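Local coordinates for exodeoxyribonuclease III (Methanosarcina mazei, PDB 5J8N), which probably cleaves DNA at abasic sites and trims duplex DNA from its 3' ends, working with magnesium or manganese ions, at residues 95-100 with 106-111; 127-132 with 150-155; 134-139 with 187-192; 159-164 with 171-176; 179-184 with 221-226. The protein carries 3 engineered substitutions. All blocks are in the same frame, centred on the assembly; numbering follows the deposited sequence. Where two conformers were deposited one is given.

In the fold
From the N terminus, contact 1 comes first. It closes the hairpin of strands 97-101 and 106-111 before any other contact opens. Helix 119-141 then supplies the first segments of contacts 2 and 3. Contact 2 ties that helix to the loop after strand 146-149, which carries predicted catalytic residues. Contact 3 starts before contact 2 has closed, so the two cross. Contact 4 is nested inside contact 3 and closes the loop leading into helix 175-186. Contact 5 crosses contact 3 and brings that helix onto strand 218-227. Contacts 1, 3 and 5 reach the same sheet, and contacts 2 and 5 touch, among other places, where Thr-154 O meets Tyr-223 OH.

Contact 1 of 5, residues 95-100 with 106-111; sequences GRFLRT and VLLNIY
Arg-96 reaches along the end of this antiparallel hairpin to the backbone of Tyr-111. Its CG lies anti to the carbonyl carbon (chi1 -65°), and the chain then runs extended to NE. CB, CG and CD all skirt Tyr-111 O, with Arg-96 CD 3.3 Å from that atom. NE turns to Glu-94 in a salt bridge. At the tip, Arg-96 NH1 donates to Tyr-111 O at 2.9 Å. The oxygen lies in the guanidinium plane, but NH1 sits well above the carbonyl plane. Arg-96 NH1 is also 3.3 Å from Tyr-111 CD2. Beside this, Tyr-111 N donates to Arg-96 O at 2.8 Å. Phe-97 lies alongside Ile-110, CD2 to CG1 3.7 Å, on the sheet face they share with Arg-99 and Leu-108. With a leucine in place of Arg-96, Tyr-111 O would probably lose its charged donor and Glu-94 its mate. Tyr-111 is a predicted active-site residue near the bound magnesium ion. Its main-chain N and O both bond to Arg-96, so its backbone is held at two atoms.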
# COMPACT_ATOMS: atom_id res chain seq x y z
N GLY A 95 10.36 -3.29 -8.80
CA GLY A 95 10.26 -3.71 -7.39
C GLY A 95 9.13 -3.09 -6.63
O GLY A 95 9.30 -2.69 -5.44
N ARG A 96 7.95 -3.10 -7.24
CA ARG A 96 6.77 -2.45 -6.70
C ARG A 96 5.72 -3.39 -6.17
O ARG A 96 4.70 -2.91 -5.68
CB ARG A 96 6.09 -1.62 -7.81
CG ARG A 96 6.92 -0.47 -8.30
CD ARG A 96 6.15 0.24 -9.42
NE ARG A 96 7.00 1.34 -9.79
CZ ARG A 96 7.09 2.45 -9.10
NH1 ARG A 96 6.29 2.63 -8.05
NH2 ARG A 96 7.96 3.40 -9.48
N PHE A 97 5.92 -4.71 -6.27
CA PHE A 97 4.84 -5.66 -6.08
C PHE A 97 5.36 -6.88 -5.38
O PHE A 97 6.29 -7.54 -5.84
CB PHE A 97 4.27 -6.02 -7.46
CG PHE A 97 3.13 -6.98 -7.44
CD1 PHE A 97 3.34 -8.33 -7.31
CD2 PHE A 97 1.82 -6.49 -7.62
CE1 PHE A 97 2.22 -9.25 -7.37
CE2 PHE A 97 0.73 -7.39 -7.69
CZ PHE A 97 0.96 -8.73 -7.52
N LEU A 98 4.73 -7.19 -4.27
CA LEU A 98 5.10 -8.39 -3.50
C LEU A 98 3.87 -9.14 -3.03
O LEU A 98 3.04 -8.57 -2.28
CB LEU A 98 5.99 -7.95 -2.31
CG LEU A 98 6.43 -9.06 -1.38
CD1 LEU A 98 7.29 -9.97 -2.12
CD2 LEU A 98 7.20 -8.45 -0.18
N ARG A 99 3.75 -10.38 -3.47
CA ARG A 99 2.65 -11.27 -3.10
C ARG A 99 3.08 -12.25 -2.04
O ARG A 99 4.10 -12.97 -2.19
CB ARG A 99 2.14 -11.98 -4.34
CG ARG A 99 1.15 -13.09 -4.02
CD ARG A 99 0.62 -13.71 -5.30
NE ARG A 99 -0.16 -14.92 -5.00
CZ ARG A 99 -0.66 -15.69 -5.93
NH1 ARG A 99 -0.54 -15.39 -7.19
NH2 ARG A 99 -1.31 -16.79 -5.56
N THR A 100 2.30 -12.35 -0.97
CA THR A 100 2.47 -13.38 0.04
C THR A 100 1.11 -14.01 0.29
O THR A 100 0.17 -13.29 0.68
CB THR A 100 3.06 -12.80 1.36
OG1 THR A 100 2.27 -11.67 1.75
CG2 THR A 100 4.51 -12.36 1.17
N VAL A 106 -4.91 -14.11 0.07
CA VAL A 106 -3.75 -13.66 -0.69
C VAL A 106 -3.49 -12.18 -0.39
O VAL A 106 -4.43 -11.39 -0.52
CB VAL A 106 -3.97 -13.83 -2.19
CG1 VAL A 106 -2.83 -13.24 -3.01
CG2 VAL A 106 -4.18 -15.35 -2.54
N LEU A 107 -2.25 -11.82 -0.05
CA LEU A 107 -1.90 -10.43 0.20
C LEU A 107 -1.01 -9.88 -0.90
O LEU A 107 0.05 -10.46 -1.20
CB LEU A 107 -1.17 -10.31 1.51
CG LEU A 107 -0.67 -8.92 1.88
CD1 LEU A 107 -1.81 -7.88 2.07
CD2 LEU A 107 0.15 -8.99 3.20
N LEU A 108 -1.45 -8.79 -1.51
CA LEU A 108 -0.62 -8.08 -2.51
C LEU A 108 -0.21 -6.75 -1.91
O LEU A 108 -1.09 -5.93 -1.58
CB LEU A 108 -1.41 -7.85 -3.82
CG LEU A 108 -2.06 -9.13 -4.42
CD1 LEU A 108 -2.77 -8.75 -5.72
CD2 LEU A 108 -1.05 -10.28 -4.62
N ASN A 109 1.09 -6.53 -1.79
CA ASN A 109 1.66 -5.32 -1.24
C ASN A 109 2.26 -4.51 -2.39
O ASN A 109 3.16 -5.03 -3.07
CB ASN A 109 2.71 -5.72 -0.21
CG ASN A 109 3.46 -4.53 0.38
OD1 ASN A 109 3.00 -3.40 0.22
ND2 ASN A 109 4.57 -4.77 1.11
N ILE A 110 1.75 -3.32 -2.63
CA ILE A 110 2.09 -2.60 -3.88
C ILE A 110 2.44 -1.14 -3.67
O ILE A 110 1.72 -0.43 -2.95
CB ILE A 110 0.90 -2.70 -4.89
CG1 ILE A 110 0.44 -4.17 -5.03
CG2 ILE A 110 1.29 -2.10 -6.26
CD1 ILE A 110 -0.77 -4.33 -5.95
N TYR A 111 3.51 -0.72 -4.32
CA TYR A 111 3.88 0.69 -4.42
C TYR A 111 3.53 1.11 -5.85
O TYR A 111 4.32 0.92 -6.78
CB TYR A 111 5.39 0.88 -4.12
CG TYR A 111 5.88 2.28 -4.25
CD1 TYR A 111 5.14 3.35 -3.77
CD2 TYR A 111 7.08 2.55 -4.88
CE1 TYR A 111 5.57 4.68 -3.94
CE2 TYR A 111 7.55 3.89 -4.99
CZ TYR A 111 6.76 4.93 -4.52
OH TYR A 111 7.18 6.24 -4.65

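Contact 2 of 5, residues 127-132 with 150-155; sequences AFYDAF and GDVNTA
Tyr-129 sends its hydroxyl from helix 119-141 to Val-152 and Thr-154. The ring stands with CG anti to the carbonyl carbon (chi1 -85°), and this carries OH across to the loop. Tyr-129 OH donates to Val-152 O at 2.7 Å, tilted from the carbonyl plane. Tyr-129 OH accepts from Thr-154 OG1, also at 2.7 Å, and that oxygen lies in the plane of the ring at its edge. Thr-154 holds OG1 beside its own backbone N (chi1 -61°), where Lys-125 is a second partner. Val-152 CG1 also packs against the hydroxyl, 3.4 Å from Tyr-129 OH. A phenylalanine at Tyr-129 would keep the ring, but Val-152 O and Thr-154 OG1 would probably lose the buried group that joins them. The loop also holds Asp-151 and Asn-153, both predicted to take part in catalysis. Tyr-129 stacks on Trp-180 of helix 175-186, and Val-152 rests against Tyr-223 and Phe-225 of strand 218-227. The contact thus lies between two helices and the sheet.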
# COMPACT_ATOMS: atom_id res chain seq x y z
N ALA A 127 -0.55 2.04 -17.26
CA ALA A 127 -0.29 0.69 -17.75
C ALA A 127 -0.12 -0.29 -16.56
O ALA A 127 -0.57 -1.45 -16.58
CB ALA A 127 0.94 0.68 -18.63
N PHE A 128 0.55 0.15 -15.51
CA PHE A 128 0.70 -0.65 -14.29
C PHE A 128 -0.66 -0.93 -13.69
O PHE A 128 -0.95 -2.06 -13.30
CB PHE A 128 1.64 0.07 -13.28
CG PHE A 128 2.01 -0.77 -12.11
CD1 PHE A 128 1.13 -0.95 -11.09
CD2 PHE A 128 3.30 -1.33 -12.01
CE1 PHE A 128 1.45 -1.72 -9.97
CE2 PHE A 128 3.63 -2.10 -10.90
CZ PHE A 128 2.70 -2.30 -9.87
N TYR A 129 -1.52 0.08 -13.60
CA TYR A 129 -2.88 -0.09 -13.07
C TYR A 129 -3.59 -1.19 -13.91
O TYR A 129 -4.25 -2.06 -13.32
CB TYR A 129 -3.65 1.22 -13.20
CG TYR A 129 -3.47 2.23 -12.09
CD1 TYR A 129 -2.92 1.90 -10.83
CD2 TYR A 129 -3.94 3.51 -12.29
CE1 TYR A 129 -2.84 2.88 -9.79
CE2 TYR A 129 -3.89 4.47 -11.27
CZ TYR A 129 -3.33 4.14 -10.04
OH TYR A 129 -3.29 5.10 -9.06
N ASP A 130 -3.49 -1.13 -15.24
CA ASP A 130 -4.19 -2.11 -16.08
C ASP A 130 -3.68 -3.52 -15.81
O ASP A 130 -4.46 -4.47 -15.70
CB ASP A 130 -3.97 -1.76 -17.55
CG ASP A 130 -4.77 -0.55 -17.99
OD1 ASP A 130 -5.78 -0.23 -17.33
OD2 ASP A 130 -4.39 0.06 -19.04
N ALA A 131 -2.36 -3.68 -15.71
CA ALA A 131 -1.77 -4.99 -15.46
C ALA A 131 -2.17 -5.50 -14.10
O ALA A 131 -2.48 -6.66 -13.95
CB ALA A 131 -0.25 -4.95 -15.59
N PHE A 132 -2.11 -4.65 -13.08
CA PHE A 132 -2.56 -5.05 -11.79
C PHE A 132 -4.03 -5.49 -11.77
O PHE A 132 -4.34 -6.54 -11.16
CB PHE A 132 -2.35 -3.89 -10.79
CG PHE A 132 -3.26 -4.02 -9.56
CD1 PHE A 132 -2.97 -4.98 -8.62
CD2 PHE A 132 -4.43 -3.28 -9.44
CE1 PHE A 132 -3.83 -5.16 -7.49
CE2 PHE A 132 -5.29 -3.49 -8.35
CZ PHE A 132 -5.01 -4.44 -7.43
N GLY A 150 -1.44 -0.73 -0.06
CA GLY A 150 -0.27 0.05 -0.45
C GLY A 150 -0.65 1.43 -0.88
O GLY A 150 -1.73 1.97 -0.58
N ASP A 151 0.31 2.05 -1.56
CA ASP A 151 0.26 3.45 -1.96
C ASP A 151 -0.19 3.47 -3.39
O ASP A 151 0.58 3.12 -4.29
CB ASP A 151 1.64 4.04 -1.76
CG ASP A 151 1.78 5.43 -2.24
OD1 ASP A 151 0.80 6.06 -2.67
OD2 ASP A 151 2.94 5.94 -2.18
N VAL A 152 -1.45 3.86 -3.58
CA VAL A 152 -2.05 3.89 -4.92
C VAL A 152 -1.59 5.16 -5.65
O VAL A 152 -1.72 5.25 -6.87
CB VAL A 152 -3.58 3.83 -4.73
CG1 VAL A 152 -4.34 4.00 -6.05
CG2 VAL A 152 -3.94 2.50 -4.06
N ASN A 153 -1.10 6.17 -4.92
CA ASN A 153 -0.66 7.43 -5.53
C ASN A 153 -1.78 8.16 -6.27
O ASN A 153 -1.50 9.01 -7.13
CB ASN A 153 0.58 7.23 -6.44
CG ASN A 153 1.87 7.53 -5.72
OD1 ASN A 153 2.00 8.59 -5.10
ND2 ASN A 153 2.80 6.56 -5.70
N THR A 154 -3.03 7.90 -5.84
CA THR A 154 -4.21 8.61 -6.34
C THR A 154 -5.21 8.77 -5.22
O THR A 154 -5.38 7.82 -4.42
CB THR A 154 -4.88 7.81 -7.52
OG1 THR A 154 -3.94 7.68 -8.60
CG2 THR A 154 -6.11 8.53 -8.07
N ALA A 155 -5.82 9.96 -5.14
CA ALA A 155 -6.95 10.21 -4.25
C ALA A 155 -8.21 9.95 -5.06
O ALA A 155 -8.42 10.59 -6.09
CB ALA A 155 -6.90 11.69 -3.72

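Contact 3 of 5, residues 134-139 with 187-192; sequences DYANAL and AGYLDS
The ring of Tyr-189 and the side-chain amide of Asn-137 meet edge on, nearly coplanar, with their planes 16° apart. This is helix-on-sheet packing in the DNase I-like fold, where helix 119-141 lies against a sheet that includes strand 189-191. Asn-137 OD1 lies in the ring plane at the edge. Ala-136 CB approaches the same ring obliquely, 4.1 Å from Tyr-189 CZ. Outside the two segments, the ring of Phe-184 meets that of Tyr-189. Side chains of strand 146-149, Leu-146 and Ile-148, also touch Tyr-189. Asn-137 has its CG anti to the carbonyl carbon (chi1 -78°), which sets the amide outward and back along the helix, beside the backbone N, with OD1 facing the tyrosine hydroxyl. Ala-187 CB packs against the amide, 3.7 Å from Asn-137 OD1 and 3.9 Å from Asn-137 ND2. The contact is partly buried and far from the predicted catalytic residues. Between the two segments the polar link is Tyr-189 OH, which donates to Asn-137 OD1 at 2.8 Å, tilted 18° from the amide plane.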
# COMPACT_ATOMS: atom_id res chain seq x y z
N ASP A 134 -5.81 -6.74 -14.13
CA ASP A 134 -5.97 -8.05 -14.76
C ASP A 134 -5.42 -9.16 -13.88
O ASP A 134 -6.02 -10.26 -13.80
CB ASP A 134 -5.28 -8.08 -16.14
CG ASP A 134 -6.03 -7.27 -17.20
OD1 ASP A 134 -7.19 -6.89 -16.99
OD2 ASP A 134 -5.44 -6.98 -18.23
N TYR A 135 -4.31 -8.92 -13.22
CA TYR A 135 -3.71 -9.87 -12.31
C TYR A 135 -4.64 -10.18 -11.15
O TYR A 135 -4.87 -11.37 -10.87
CB TYR A 135 -2.39 -9.31 -11.80
CG TYR A 135 -1.62 -10.21 -10.91
CD1 TYR A 135 -1.96 -10.34 -9.56
CD2 TYR A 135 -0.57 -10.99 -11.42
CE1 TYR A 135 -1.23 -11.19 -8.72
CE2 TYR A 135 0.16 -11.83 -10.58
CZ TYR A 135 -0.18 -11.91 -9.23
OH TYR A 135 0.55 -12.75 -8.42
N ALA A 136 -5.16 -9.16 -10.49
CA ALA A 136 -6.06 -9.38 -9.36
C ALA A 136 -7.31 -10.08 -9.85
O ALA A 136 -7.76 -11.04 -9.20
CB ALA A 136 -6.35 -8.06 -8.73
N ASN A 137 -7.88 -9.66 -10.99
CA ASN A 137 -9.11 -10.29 -11.45
C ASN A 137 -8.90 -11.77 -11.75
O ASN A 137 -9.78 -12.57 -11.52
CB ASN A 137 -9.65 -9.54 -12.66
CG ASN A 137 -10.35 -8.23 -12.27
OD1 ASN A 137 -10.63 -7.97 -11.10
ND2 ASN A 137 -10.68 -7.42 -13.26
N ALA A 138 -7.74 -12.16 -12.27
CA ALA A 138 -7.52 -13.56 -12.54
C ALA A 138 -7.52 -14.35 -11.24
O ALA A 138 -8.11 -15.43 -11.21
CB ALA A 138 -6.20 -13.75 -13.33
N LEU A 139 -6.85 -13.86 -10.20
CA LEU A 139 -6.90 -14.54 -8.90
C LEU A 139 -8.33 -14.62 -8.32
O LEU A 139 -8.74 -15.64 -7.78
CB LEU A 139 -5.97 -13.89 -7.88
CG LEU A 139 -4.48 -14.05 -8.20
CD1 LEU A 139 -3.67 -13.30 -7.16
CD2 LEU A 139 -4.08 -15.50 -8.24
N ALA A 187 -15.09 -3.87 -10.39
CA ALA A 187 -14.77 -5.27 -10.67
C ALA A 187 -15.01 -6.18 -9.48
O ALA A 187 -14.89 -7.38 -9.60
CB ALA A 187 -13.32 -5.40 -11.13
N GLY A 188 -15.37 -5.59 -8.34
CA GLY A 188 -15.78 -6.36 -7.17
C GLY A 188 -14.80 -6.25 -6.01
O GLY A 188 -14.51 -7.26 -5.36
N TYR A 189 -14.32 -5.05 -5.73
CA TYR A 189 -13.41 -4.82 -4.64
C TYR A 189 -13.96 -3.68 -3.80
O TYR A 189 -14.65 -2.79 -4.33
CB TYR A 189 -11.98 -4.49 -5.13
CG TYR A 189 -11.38 -5.57 -6.03
CD1 TYR A 189 -11.61 -5.56 -7.40
CD2 TYR A 189 -10.54 -6.57 -5.49
CE1 TYR A 189 -11.08 -6.53 -8.20
CE2 TYR A 189 -10.02 -7.55 -6.31
CZ TYR A 189 -10.27 -7.50 -7.65
OH TYR A 189 -9.73 -8.46 -8.49
N LEU A 190 -13.56 -3.66 -2.53
CA LEU A 190 -14.01 -2.66 -1.56
C LEU A 190 -12.87 -1.86 -1.04
O LEU A 190 -11.80 -2.42 -0.70
CB LEU A 190 -14.70 -3.35 -0.36
CG LEU A 190 -15.83 -4.26 -0.76
CD1 LEU A 190 -16.37 -4.96 0.50
CD2 LEU A 190 -16.93 -3.45 -1.46
N ASP A 191 -13.05 -0.53 -0.95
CA ASP A 191 -12.12 0.38 -0.27
C ASP A 191 -12.40 0.23 1.24
O ASP A 191 -13.44 0.67 1.76
CB ASP A 191 -12.36 1.80 -0.80
CG ASP A 191 -11.52 2.84 -0.17
OD1 ASP A 191 -10.91 2.62 0.88
OD2 ASP A 191 -11.48 3.96 -0.72
N SER A 192 -11.53 -0.47 1.95
CA SER A 192 -11.89 -0.89 3.32
C SER A 192 -12.20 0.31 4.25
O SER A 192 -13.14 0.23 5.04
CB SER A 192 -10.83 -1.82 3.92
OG SER A 192 -9.60 -1.15 4.07

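Contact 4 of 5, residues 159-164 with 171-176; sequences IDLARP and SGFLPE
Leu-161 and Phe-173 make a CH-pi contact inside the long loop between strand 146-149 and helix 175-186 of the DNase I-like fold. Leu-161 CD2 sits over one face of the ring, 3.6 Å from the centroid of Phe-173. Leu-161 CD2 lies toward the rim and comes to 3.5 Å from Phe-173 CE1. Leu-161 CG is placed between the backbone N and the carbonyl carbon (chi1 73°), and CD2 is thereby carried over the phenyl ring. No hydrogen bond crosses between the segments. Nearby, Glu-177 takes hydrogen bonds from the backbone N of Gly-172 and from that of Leu-174, the N-cap residue of helix 175-186. Trp-219 of strand 218-227 also touches both Leu-161 and Phe-173, so the loop folds back on the sheet. The other contact is plain apolar packing, from Pro-164 at an oblique angle to the ring. Pro-164 CB comes within 3.7 Å of Phe-173 CE2, and Pro-164 O lies 3.8 Å from Phe-173 CD2.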
# COMPACT_ATOMS: atom_id res chain seq x y z
N ILE A 159 -13.56 13.96 -1.72
CA ILE A 159 -13.46 13.88 -0.26
C ILE A 159 -12.10 13.31 0.16
O ILE A 159 -11.73 13.42 1.35
CB ILE A 159 -14.62 13.03 0.31
CG1 ILE A 159 -14.84 13.23 1.79
CG2 ILE A 159 -14.51 11.56 -0.04
CD1 ILE A 159 -16.04 12.47 2.28
N ASP A 160 -11.34 12.71 -0.78
CA ASP A 160 -10.06 12.10 -0.43
C ASP A 160 -8.87 13.05 -0.47
O ASP A 160 -7.74 12.62 -0.28
CB ASP A 160 -9.81 10.90 -1.32
CG ASP A 160 -10.83 9.81 -1.08
OD1 ASP A 160 -10.95 9.43 0.12
OD2 ASP A 160 -11.52 9.34 -2.01
N LEU A 161 -9.08 14.34 -0.65
CA LEU A 161 -8.00 15.30 -0.44
C LEU A 161 -8.55 16.64 -0.00
O LEU A 161 -9.72 16.95 -0.20
CB LEU A 161 -7.09 15.46 -1.69
CG LEU A 161 -7.62 16.23 -2.91
CD1 LEU A 161 -6.46 16.45 -3.94
CD2 LEU A 161 -8.75 15.42 -3.59
N ALA A 162 -7.70 17.43 0.65
CA ALA A 162 -8.15 18.70 1.18
C ALA A 162 -8.40 19.78 0.15
O ALA A 162 -9.25 20.64 0.39
CB ALA A 162 -7.13 19.23 2.22
N ARG A 163 -7.66 19.77 -0.96
CA ARG A 163 -7.77 20.81 -1.96
C ARG A 163 -8.03 20.25 -3.34
O ARG A 163 -7.18 20.38 -4.25
CB ARG A 163 -6.49 21.64 -1.98
CG ARG A 163 -6.09 22.15 -0.59
CD ARG A 163 -6.97 23.28 -0.10
NE ARG A 163 -6.19 24.18 0.75
CZ ARG A 163 -6.32 24.27 2.07
NH1 ARG A 163 -7.23 23.54 2.70
NH2 ARG A 163 -5.55 25.10 2.75
N PRO A 164 -9.20 19.64 -3.53
CA PRO A 164 -9.45 19.01 -4.83
C PRO A 164 -9.45 20.00 -5.96
O PRO A 164 -8.93 19.69 -7.03
CB PRO A 164 -10.85 18.39 -4.68
CG PRO A 164 -11.48 19.10 -3.53
CD PRO A 164 -10.33 19.45 -2.60
N SER A 171 -1.18 14.78 -11.57
CA SER A 171 -1.22 13.33 -11.36
C SER A 171 -1.32 13.01 -9.87
O SER A 171 -0.55 13.54 -9.05
CB SER A 171 0.03 12.66 -11.98
OG SER A 171 -0.00 11.24 -11.68
N GLY A 172 -2.30 12.17 -9.53
CA GLY A 172 -2.73 12.02 -8.15
C GLY A 172 -4.23 12.32 -8.09
O GLY A 172 -4.93 11.78 -7.24
N PHE A 173 -4.68 13.23 -8.94
CA PHE A 173 -6.09 13.57 -8.93
C PHE A 173 -6.61 13.85 -10.33
O PHE A 173 -7.52 14.66 -10.50
CB PHE A 173 -6.37 14.77 -8.00
CG PHE A 173 -7.81 14.83 -7.53
CD1 PHE A 173 -8.37 13.72 -6.88
CD2 PHE A 173 -8.60 15.95 -7.77
CE1 PHE A 173 -9.73 13.72 -6.52
CE2 PHE A 173 -9.99 15.97 -7.38
CZ PHE A 173 -10.52 14.83 -6.74
N LEU A 174 -6.01 13.20 -11.34
CA LEU A 174 -6.51 13.34 -12.71
C LEU A 174 -7.78 12.55 -12.93
O LEU A 174 -7.92 11.45 -12.39
CB LEU A 174 -5.46 12.90 -13.73
CG LEU A 174 -4.15 13.72 -13.72
CD1 LEU A 174 -3.13 12.99 -14.58
CD2 LEU A 174 -4.35 15.11 -14.31
N PRO A 175 -8.70 13.09 -13.74
CA PRO A 175 -9.91 12.29 -14.00
C PRO A 175 -9.63 10.84 -14.42
O PRO A 175 -10.32 9.93 -13.93
CB PRO A 175 -10.62 13.10 -15.13
CG PRO A 175 -10.26 14.56 -14.79
CD PRO A 175 -8.78 14.44 -14.36
N GLU A 176 -8.65 10.58 -15.28
CA GLU A 176 -8.41 9.24 -15.76
C GLU A 176 -7.90 8.30 -14.67
O GLU A 176 -8.17 7.10 -14.68
CB GLU A 176 -7.44 9.28 -16.95
CG GLU A 176 -6.14 10.05 -16.63
CD GLU A 176 -6.14 11.53 -17.05
OE1 GLU A 176 -5.07 11.99 -17.53
OE2 GLU A 176 -7.18 12.26 -16.95

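Contact 5 of 5, residues 179-184 with 221-226; sequences AWMDKF and LDYVFV
Phe-184 and Met-181 reach from helix 175-186 to Phe-225 and Tyr-223 on strand 218-227. Phe-184 has CG anti to its backbone nitrogen (chi1 169°), which carries the ring out toward the sheet. Met-181 bends at its last torsion (chi3 71°), and CE is brought over a face of Tyr-223. There Met-181 CE makes a CH-pi contact, 3.7 Å from Tyr-223 CZ. Met-181 SD stands oblique to the same ring, 5.2 Å from the Tyr-223 centroid, a Met-aromatic contact. Met-181 CE also comes to a second ring at its edge, 3.9 Å from Phe-225 CZ. Phe-184 and Phe-225 form an edge-to-face pair, with planes at 69° and centroids 4.7 Å apart. Phe-184 CE2 points at the middle of the Phe-225 face, 3.6 Å from CD2 of that ring. The Tyr-223 hydroxyl bonds to Thr-154 O, so this ring is held at its far end. Asp-222, predicted to matter for catalysis, is the neighbour of Tyr-223 on the strand. The contact is apolar helix-to-sheet packing in the alpha/beta sandwich of the DNase I-like fold.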
# COMPACT_ATOMS: atom_id res chain seq x y z
N ALA A 179 -10.92 7.54 -12.58
CA ALA A 179 -11.82 6.67 -13.35
C ALA A 179 -11.28 5.25 -13.25
O ALA A 179 -12.06 4.27 -13.20
CB ALA A 179 -11.92 7.12 -14.80
N TRP A 180 -9.96 5.09 -13.28
CA TRP A 180 -9.42 3.74 -13.15
C TRP A 180 -9.81 3.17 -11.79
O TRP A 180 -10.16 1.98 -11.70
CB TRP A 180 -7.90 3.68 -13.36
CG TRP A 180 -7.44 2.28 -13.10
CD1 TRP A 180 -7.47 1.23 -13.98
CD2 TRP A 180 -7.03 1.72 -11.84
NE1 TRP A 180 -7.07 0.07 -13.34
CE2 TRP A 180 -6.78 0.35 -12.03
CE3 TRP A 180 -6.78 2.27 -10.59
CZ2 TRP A 180 -6.32 -0.49 -11.01
CZ3 TRP A 180 -6.32 1.44 -9.55
CH2 TRP A 180 -6.11 0.05 -9.77
N MET A 181 -9.74 3.96 -10.71
CA MET A 181 -10.15 3.45 -9.40
C MET A 181 -11.63 3.05 -9.42
O MET A 181 -12.00 2.02 -8.84
CB MET A 181 -9.87 4.49 -8.36
CG MET A 181 -8.34 4.72 -8.12
SD MET A 181 -7.97 5.61 -6.61
CE MET A 181 -8.40 4.38 -5.40
N ASP A 182 -12.48 3.81 -10.10
CA ASP A 182 -13.88 3.44 -10.23
C ASP A 182 -13.97 2.04 -10.87
O ASP A 182 -14.75 1.18 -10.42
CB ASP A 182 -14.66 4.42 -11.11
CG ASP A 182 -14.86 5.80 -10.47
OD1 ASP A 182 -14.88 5.92 -9.20
OD2 ASP A 182 -15.03 6.76 -11.26
N LYS A 183 -13.22 1.84 -11.96
CA LYS A 183 -13.27 0.59 -12.74
C LYS A 183 -12.78 -0.57 -11.86
O LYS A 183 -13.39 -1.64 -11.86
CB LYS A 183 -12.41 0.74 -13.98
CG LYS A 183 -12.32 -0.53 -14.83
CD LYS A 183 -11.24 -0.26 -15.90
CE LYS A 183 -11.01 -1.50 -16.76
NZ LYS A 183 -9.99 -1.21 -17.83
N PHE A 184 -11.70 -0.35 -11.10
CA PHE A 184 -11.17 -1.35 -10.19
C PHE A 184 -12.26 -1.77 -9.17
O PHE A 184 -12.59 -2.94 -9.03
CB PHE A 184 -9.94 -0.74 -9.52
CG PHE A 184 -9.37 -1.49 -8.34
CD1 PHE A 184 -9.39 -2.88 -8.24
CD2 PHE A 184 -8.73 -0.76 -7.33
CE1 PHE A 184 -8.81 -3.53 -7.13
CE2 PHE A 184 -8.17 -1.41 -6.24
CZ PHE A 184 -8.21 -2.78 -6.15
N LEU A 221 -3.85 8.66 -0.13
CA LEU A 221 -3.16 7.92 -1.21
C LEU A 221 -2.99 6.46 -0.90
O LEU A 221 -2.63 5.69 -1.79
CB LEU A 221 -1.76 8.51 -1.45
CG LEU A 221 -1.76 10.02 -1.75
CD1 LEU A 221 -0.35 10.49 -2.01
CD2 LEU A 221 -2.63 10.30 -3.01
N ASP A 222 -3.18 6.09 0.38
CA ASP A 222 -2.87 4.73 0.85
C ASP A 222 -4.15 4.06 1.23
O ASP A 222 -5.01 4.66 1.91
CB ASP A 222 -1.91 4.81 2.05
CG ASP A 222 -0.66 5.52 1.67
OD1 ASP A 222 0.24 4.88 1.07
OD2 ASP A 222 -0.58 6.75 1.90
N TYR A 223 -4.30 2.79 0.83
CA TYR A 223 -5.56 2.07 0.94
C TYR A 223 -5.32 0.61 1.29
O TYR A 223 -4.23 0.08 1.05
CB TYR A 223 -6.29 2.09 -0.41
CG TYR A 223 -6.62 3.43 -1.02
CD1 TYR A 223 -5.63 4.20 -1.64
CD2 TYR A 223 -7.94 3.88 -1.07
CE1 TYR A 223 -5.92 5.42 -2.24
CE2 TYR A 223 -8.26 5.13 -1.67
CZ TYR A 223 -7.23 5.85 -2.27
OH TYR A 223 -7.57 7.03 -2.91
N VAL A 224 -6.35 -0.01 1.82
CA VAL A 224 -6.38 -1.48 1.79
C VAL A 224 -7.68 -1.85 1.13
O VAL A 224 -8.77 -1.49 1.58
CB VAL A 224 -6.23 -2.17 3.17
CG1 VAL A 224 -6.09 -3.67 2.97
CG2 VAL A 224 -5.03 -1.61 3.96
N PHE A 225 -7.60 -2.57 0.02
CA PHE A 225 -8.76 -3.08 -0.70
C PHE A 225 -8.96 -4.54 -0.40
O PHE A 225 -7.99 -5.27 -0.14
CB PHE A 225 -8.58 -2.92 -2.21
CG PHE A 225 -8.22 -1.53 -2.63
CD1 PHE A 225 -9.22 -0.54 -2.74
CD2 PHE A 225 -6.93 -1.21 -2.89
CE1 PHE A 225 -8.87 0.77 -3.14
CE2 PHE A 225 -6.57 0.09 -3.30
CZ PHE A 225 -7.56 1.08 -3.40
N VAL A 226 -10.20 -4.96 -0.41
CA VAL A 226 -10.49 -6.42 -0.31
C VAL A 226 -11.43 -6.81 -1.41
O VAL A 226 -12.30 -6.04 -1.83
CB VAL A 226 -11.06 -6.84 1.06
CG1 VAL A 226 -10.02 -6.52 2.18
CG2 VAL A 226 -12.44 -6.18 1.35